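Local coordinates for dITP/XTP pyrophosphatase (Coxiella burnetii, PDB 3TQU), which probably hydrolyses non-canonical purine nucleoside triphosphates such as XTP, dITP and ITP to monophosphates and diphosphate, using a magnesium ion, to cleanse the nucleotide pool, at residues Ser118-Cys123 with Val142-Ile147; His122-Leu127 with Pro136-Gly141. All coordinates share one frame; numbering follows the deposited sequence.

Overall arrangement
Contacts 1 and 2 are successive portions of one long beta hairpin, made by strands 118-128 and 137-147, with their centres about 16 Å apart. The chain runs up the first strand through 118-123 and 122-127, turns, and comes back through 136-141 and then 142-147, so contact 2 is the portion next to the turn and contact 1 the open end. His122 and Cys123 belong to both. Within the mixed central sheet the hairpin lies between strand 68-77, which carries the calcium ligand Asp72, and strand 163-165. Phe121 and Cys123 approach His185, a predicted substrate residue, which places the middle of the hairpin beside the probable nucleotide site.

Contact 1: residues Ser118-Cys123 with Val142-Ile147; sequences SASFHC and VWEGEI
Ser118-Cys123 and Val142-Ile147 run antiparallel with their axes 4.5 Å apart at closest and a 140° angle between their directions, a strongly twisted pair in which Ala119 with Gly145 and Phe121 with Trp143 are the hydrogen-bonded pairs. The Phe121 pair is tied both ways, Phe121 N reaching Trp143 O at 2.8 Å and Trp143 N reaching Phe121 O at 2.9 Å. At the Ala119 pair the two bonds differ: Gly145 N to Ala119 O is nearly straight, whereas Ala119 N sits 45° above the carbonyl plane of Gly145. Between the two pairs, the CA of Ser120 makes a CA-H...O contact with Trp143 O at 3.2 Å.

Phe121 and Trp143 project side by side from one face, and the six-membered part of the indole meets the phenyl obliquely, Trp143 CE3 lying 3.9 Å from Phe121 CD2. This is the open end of the hairpin formed by strands 118-128 and 137-147 in the central sheet of the HAM1 fold. Here the aromatic pair borders the probable substrate site: Phe163 meets both rings, and Phe121 stacks with His185, a predicted substrate residue. Farther along, Ala119 projects from the same face as Phe121. With CG1 anti to its carbonyl carbon, chi1 -54°, and a second bend at chi2, Ile147 lays CD1 3.5 Å from Ala119 CB.

On the other face, Val142 CG2 lies alongside the imidazole of His122, 3.6 Å from ND1. That nitrogen's polar partner is His140, while NE2 bonds to Thr76 of strand 68-77. Glu144 extends beyond CG away from the neighbouring strand; of its side chain, CG comes nearest Ser120 OG, at 3.9 Å.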
loop_
_atom_site.group_PDB
_atom_site.type_symbol
_atom_site.label_atom_id
_atom_site.label_comp_id
_atom_site.label_asym_id
_atom_site.label_seq_id
_atom_site.Cartn_x
_atom_site.Cartn_y
_atom_site.Cartn_z
ATOM N N SER A 118 -15.583 -15.334 -10.862
ATOM C CA SER A 118 -14.899 -14.863 -9.660
ATOM C C SER A 118 -14.708 -13.354 -9.669
ATOM O O SER A 118 -14.416 -12.766 -10.711
ATOM C CB SER A 118 -13.543 -15.556 -9.501
ATOM O OG SER A 118 -13.714 -16.946 -9.284
ATOM N N ALA A 119 -14.871 -12.739 -8.502
ATOM C CA ALA A 119 -14.726 -11.298 -8.370
ATOM C C ALA A 119 -14.379 -10.939 -6.933
ATOM O O ALA A 119 -14.542 -11.750 -6.025
ATOM C CB ALA A 119 -16.003 -10.592 -8.804
ATOM N N SER A 120 -13.892 -9.720 -6.734
ATOM C CA SER A 120 -13.549 -9.247 -5.403
ATOM C C SER A 120 -13.828 -7.759 -5.285
ATOM O O SER A 120 -13.636 -7.006 -6.244
ATOM C CB SER A 120 -12.074 -9.512 -5.099
ATOM O OG SER A 120 -11.754 -10.878 -5.279
ATOM N N PHE A 121 -14.309 -7.348 -4.115
ATOM C CA PHE A 121 -14.381 -5.937 -3.758
ATOM C C PHE A 121 -13.109 -5.585 -3.002
ATOM O O PHE A 121 -12.647 -6.369 -2.170
ATOM C CB PHE A 121 -15.575 -5.665 -2.843
ATOM C CG PHE A 121 -16.827 -5.268 -3.567
ATOM C CD1 PHE A 121 -16.849 -4.144 -4.376
ATOM C CD2 PHE A 121 -17.994 -5.996 -3.405
ATOM C CE1 PHE A 121 -18.007 -3.769 -5.034
ATOM C CE2 PHE A 121 -19.158 -5.623 -4.060
ATOM C CZ PHE A 121 -19.161 -4.509 -4.876
ATOM N N HIS A 122 -12.556 -4.409 -3.281
ATOM C CA HIS A 122 -11.353 -3.950 -2.599
ATOM C C HIS A 122 -11.586 -2.596 -1.957
ATOM O O HIS A 122 -12.220 -1.720 -2.549
ATOM C CB HIS A 122 -10.182 -3.836 -3.577
ATOM C CG HIS A 122 -9.768 -5.138 -4.179
ATOM N ND1 HIS A 122 -8.685 -5.858 -3.720
ATOM C CD2 HIS A 122 -10.291 -5.855 -5.201
ATOM C CE1 HIS A 122 -8.557 -6.961 -4.437
ATOM N NE2 HIS A 122 -9.519 -6.982 -5.343
ATOM N N CYS A 123 -11.063 -2.424 -0.747
ATOM C CA CYS A 123 -11.029 -1.116 -0.112
ATOM C C CYS A 123 -9.627 -0.843 0.407
ATOM O O CYS A 123 -9.108 -1.591 1.238
ATOM C CB CYS A 123 -12.024 -1.032 1.043
ATOM S SG CYS A 123 -11.913 0.525 1.962
ATOM N N VAL A 142 -10.174 -6.942 1.470
ATOM C CA VAL A 142 -10.572 -7.705 0.296
ATOM C C VAL A 142 -11.761 -8.605 0.601
ATOM O O VAL A 142 -11.760 -9.347 1.582
ATOM C CB VAL A 142 -9.409 -8.568 -0.247
ATOM C CG1 VAL A 142 -9.878 -9.403 -1.433
ATOM C CG2 VAL A 142 -8.235 -7.689 -0.640
ATOM N N TRP A 143 -12.773 -8.534 -0.255
ATOM C CA TRP A 143 -13.982 -9.324 -0.090
ATOM C C TRP A 143 -14.204 -10.154 -1.352
ATOM O O TRP A 143 -14.517 -9.609 -2.408
ATOM C CB TRP A 143 -15.168 -8.388 0.154
ATOM C CG TRP A 143 -16.392 -9.046 0.705
ATOM C CD1 TRP A 143 -16.469 -10.269 1.312
ATOM C CD2 TRP A 143 -17.723 -8.513 0.704
ATOM N NE1 TRP A 143 -17.767 -10.526 1.690
ATOM C CE2 TRP A 143 -18.553 -9.466 1.327
ATOM C CE3 TRP A 143 -18.289 -7.322 0.238
ATOM C CZ2 TRP A 143 -19.924 -9.265 1.491
ATOM C CZ3 TRP A 143 -19.651 -7.125 0.403
ATOM C CH2 TRP A 143 -20.452 -8.092 1.023
ATOM N N GLU A 144 -14.030 -11.470 -1.243
ATOM C CA GLU A 144 -14.147 -12.369 -2.394
ATOM C C GLU A 144 -15.567 -12.901 -2.599
ATOM O O GLU A 144 -16.234 -13.301 -1.647
ATOM C CB GLU A 144 -13.175 -13.545 -2.253
ATOM C CG GLU A 144 -11.725 -13.135 -2.048
ATOM C CD GLU A 144 -10.800 -14.327 -1.887
ATOM O OE1 GLU A 144 -11.286 -15.473 -1.984
ATOM O OE2 GLU A 144 -9.589 -14.121 -1.661
ATOM N N GLY A 145 -16.020 -12.916 -3.848
ATOM C CA GLY A 145 -17.327 -13.453 -4.171
ATOM C C GLY A 145 -17.450 -13.845 -5.629
ATOM O O GLY A 145 -16.458 -14.171 -6.279
ATOM N N GLU A 146 -18.677 -13.815 -6.142
ATOM C CA GLU A 146 -18.950 -14.173 -7.528
ATOM C C GLU A 146 -19.967 -13.207 -8.107
ATOM O O GLU A 146 -20.801 -12.668 -7.378
ATOM C CB GLU A 146 -19.506 -15.596 -7.617
ATOM C CG GLU A 146 -18.600 -16.664 -7.036
ATOM C CD GLU A 146 -19.248 -18.034 -7.041
ATOM O OE1 GLU A 146 -20.411 -18.140 -7.488
ATOM O OE2 GLU A 146 -18.597 -19.002 -6.597
ATOM N N ILE A 147 -19.901 -12.988 -9.416
ATOM C CA ILE A 147 -20.878 -12.140 -10.088
ATOM C C ILE A 147 -22.109 -12.954 -10.472
ATOM O O ILE A 147 -22.008 -13.954 -11.183
ATOM C CB ILE A 147 -20.289 -11.480 -11.350
ATOM C CG1 ILE A 147 -18.999 -10.737 -11.009
ATOM C CG2 ILE A 147 -21.303 -10.532 -11.981
ATOM C CD1 ILE A 147 -19.190 -9.604 -10.007
#

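Contact 2: residues His122-Leu127 with Pro136-Gly141; sequences HCVIAL and PLICHG
His122 and His140 join their imidazoles by a hydrogen bond, ND1 of His122 to NE2 of His140 at 3.0 Å, nearly straight. Either nitrogen could be the donor. The rings meet rim to rim with planes at 50°, and NE2 of His140 lies at the edge of the His122 ring, in its plane. With CG anti to the backbone N (chi1 -174°), the His140 ring leans toward the partner strand, where NE2 meets His122. As its NE2 is also bonded, the His122 ring is held at both nitrogens, which should limit its rotation.

Backbone bonds come in reciprocal pairs at Cys123 with Gly141, Ile125 with Cys139 and Leu127 with Leu137, the regular ladder of a hairpin whose strands run almost exactly antiparallel. Five of the six are close to straight; the exception, Leu137 N to Leu127 O at 3.0 Å, is bent to 137° where the returning strand begins. Here Pro136 also sets its CB 3.4 Å from Leu127 O.

Apolar contacts divide between the two faces. Val124 CG2 lies over one face of the His140 ring, 4.0 Å from its centroid and close to the ring normal, a CH-pi contact. The other branch, CG1, meets Ile138 CG2 at 3.9 Å, and Ile138 CD1 touches Ala126 CB at 3.8 Å. On the reverse face Ile125 meets Cys139, and Leu127 meets Leu137, through their CB atoms.

Helix 49-64 packs on Val124 and Ala126, helix 185-199 on Cys123, Ile125, Leu137 and Cys139, strand 68-77 bonds through its backbone to His122, Val124 and Ala126 on the side away from 136-141, and Ala135 of the second subunit rests against both histidines.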
loop_
_atom_site.group_PDB
_atom_site.type_symbol
_atom_site.label_atom_id
_atom_site.label_comp_id
_atom_site.label_asym_id
_atom_site.label_seq_id
_atom_site.Cartn_x
_atom_site.Cartn_y
_atom_site.Cartn_z
ATOM N N HIS A 122 -12.556 -4.409 -3.281
ATOM C CA HIS A 122 -11.353 -3.950 -2.599
ATOM C C HIS A 122 -11.586 -2.596 -1.957
ATOM O O HIS A 122 -12.220 -1.720 -2.549
ATOM C CB HIS A 122 -10.182 -3.836 -3.577
ATOM C CG HIS A 122 -9.768 -5.138 -4.179
ATOM N ND1 HIS A 122 -8.685 -5.858 -3.720
ATOM C CD2 HIS A 122 -10.291 -5.855 -5.201
ATOM C CE1 HIS A 122 -8.557 -6.961 -4.437
ATOM N NE2 HIS A 122 -9.519 -6.982 -5.343
ATOM N N CYS A 123 -11.063 -2.424 -0.747
ATOM C CA CYS A 123 -11.029 -1.116 -0.112
ATOM C C CYS A 123 -9.627 -0.843 0.407
ATOM O O CYS A 123 -9.108 -1.591 1.238
ATOM C CB CYS A 123 -12.024 -1.032 1.043
ATOM S SG CYS A 123 -11.913 0.525 1.962
ATOM N N VAL A 124 -9.013 0.224 -0.088
ATOM C CA VAL A 124 -7.679 0.593 0.357
ATOM C C VAL A 124 -7.743 1.945 1.040
ATOM O O VAL A 124 -8.161 2.934 0.439
ATOM C CB VAL A 124 -6.677 0.657 -0.812
ATOM C CG1 VAL A 124 -5.277 1.022 -0.297
ATOM C CG2 VAL A 124 -6.644 -0.667 -1.559
ATOM N N ILE A 125 -7.337 1.968 2.303
ATOM C CA ILE A 125 -7.310 3.184 3.098
ATOM C C ILE A 125 -5.869 3.641 3.249
ATOM O O ILE A 125 -4.977 2.835 3.522
ATOM C CB ILE A 125 -7.920 2.937 4.496
ATOM C CG1 ILE A 125 -9.399 2.572 4.365
ATOM C CG2 ILE A 125 -7.741 4.155 5.397
ATOM C CD1 ILE A 125 -10.067 2.205 5.677
ATOM N N ALA A 126 -5.639 4.932 3.051
ATOM C CA ALA A 126 -4.325 5.508 3.290
ATOM C C ALA A 126 -4.433 6.600 4.340
ATOM O O ALA A 126 -5.286 7.481 4.244
ATOM C CB ALA A 126 -3.732 6.059 1.999
ATOM N N LEU A 127 -3.577 6.524 5.353
ATOM C CA LEU A 127 -3.498 7.558 6.378
ATOM C C LEU A 127 -2.122 8.211 6.339
ATOM O O LEU A 127 -1.106 7.546 6.550
ATOM C CB LEU A 127 -3.755 6.955 7.760
ATOM C CG LEU A 127 -3.589 7.897 8.952
ATOM C CD1 LEU A 127 -4.434 9.145 8.760
ATOM C CD2 LEU A 127 -3.937 7.192 10.259
ATOM N N PRO A 136 2.866 6.164 4.465
ATOM C CA PRO A 136 1.510 6.216 5.013
ATOM C C PRO A 136 1.066 4.840 5.483
ATOM O O PRO A 136 1.535 3.827 4.961
ATOM C CB PRO A 136 0.666 6.655 3.809
ATOM C CG PRO A 136 1.458 6.231 2.616
ATOM C CD PRO A 136 2.889 6.432 3.016
ATOM N N LEU A 137 0.187 4.807 6.478
ATOM C CA LEU A 137 -0.449 3.561 6.861
ATOM C C LEU A 137 -1.351 3.129 5.718
ATOM O O LEU A 137 -2.172 3.914 5.246
ATOM C CB LEU A 137 -1.285 3.755 8.123
ATOM C CG LEU A 137 -2.134 2.561 8.565
ATOM C CD1 LEU A 137 -1.254 1.356 8.871
ATOM C CD2 LEU A 137 -2.975 2.936 9.770
ATOM N N ILE A 138 -1.192 1.891 5.264
ATOM C CA ILE A 138 -2.039 1.359 4.205
ATOM C C ILE A 138 -2.831 0.169 4.732
ATOM O O ILE A 138 -2.251 -0.811 5.195
ATOM C CB ILE A 138 -1.212 0.901 2.987
ATOM C CG1 ILE A 138 -0.352 2.052 2.453
ATOM C CG2 ILE A 138 -2.124 0.343 1.898
ATOM C CD1 ILE A 138 -1.148 3.249 1.978
ATOM N N CYS A 139 -4.155 0.268 4.673
ATOM C CA CYS A 139 -5.023 -0.837 5.061
ATOM C C CYS A 139 -5.754 -1.342 3.828
ATOM O O CYS A 139 -6.419 -0.572 3.138
ATOM C CB CYS A 139 -6.030 -0.386 6.117
ATOM S SG CYS A 139 -5.271 0.243 7.627
ATOM N N HIS A 140 -5.631 -2.635 3.547
ATOM C CA HIS A 140 -6.222 -3.192 2.338
ATOM C C HIS A 140 -7.225 -4.302 2.647
ATOM O O HIS A 140 -6.843 -5.411 3.020
ATOM C CB HIS A 140 -5.125 -3.703 1.401
ATOM C CG HIS A 140 -5.630 -4.157 0.067
ATOM N ND1 HIS A 140 -4.786 -4.475 -0.977
ATOM C CD2 HIS A 140 -6.888 -4.349 -0.394
ATOM C CE1 HIS A 140 -5.505 -4.845 -2.022
ATOM N NE2 HIS A 140 -6.784 -4.776 -1.695
ATOM N N GLY A 141 -8.509 -3.994 2.483
ATOM C CA GLY A 141 -9.569 -4.960 2.714
ATOM C C GLY A 141 -10.006 -5.625 1.421
ATOM O O GLY A 141 -10.185 -4.959 0.396
#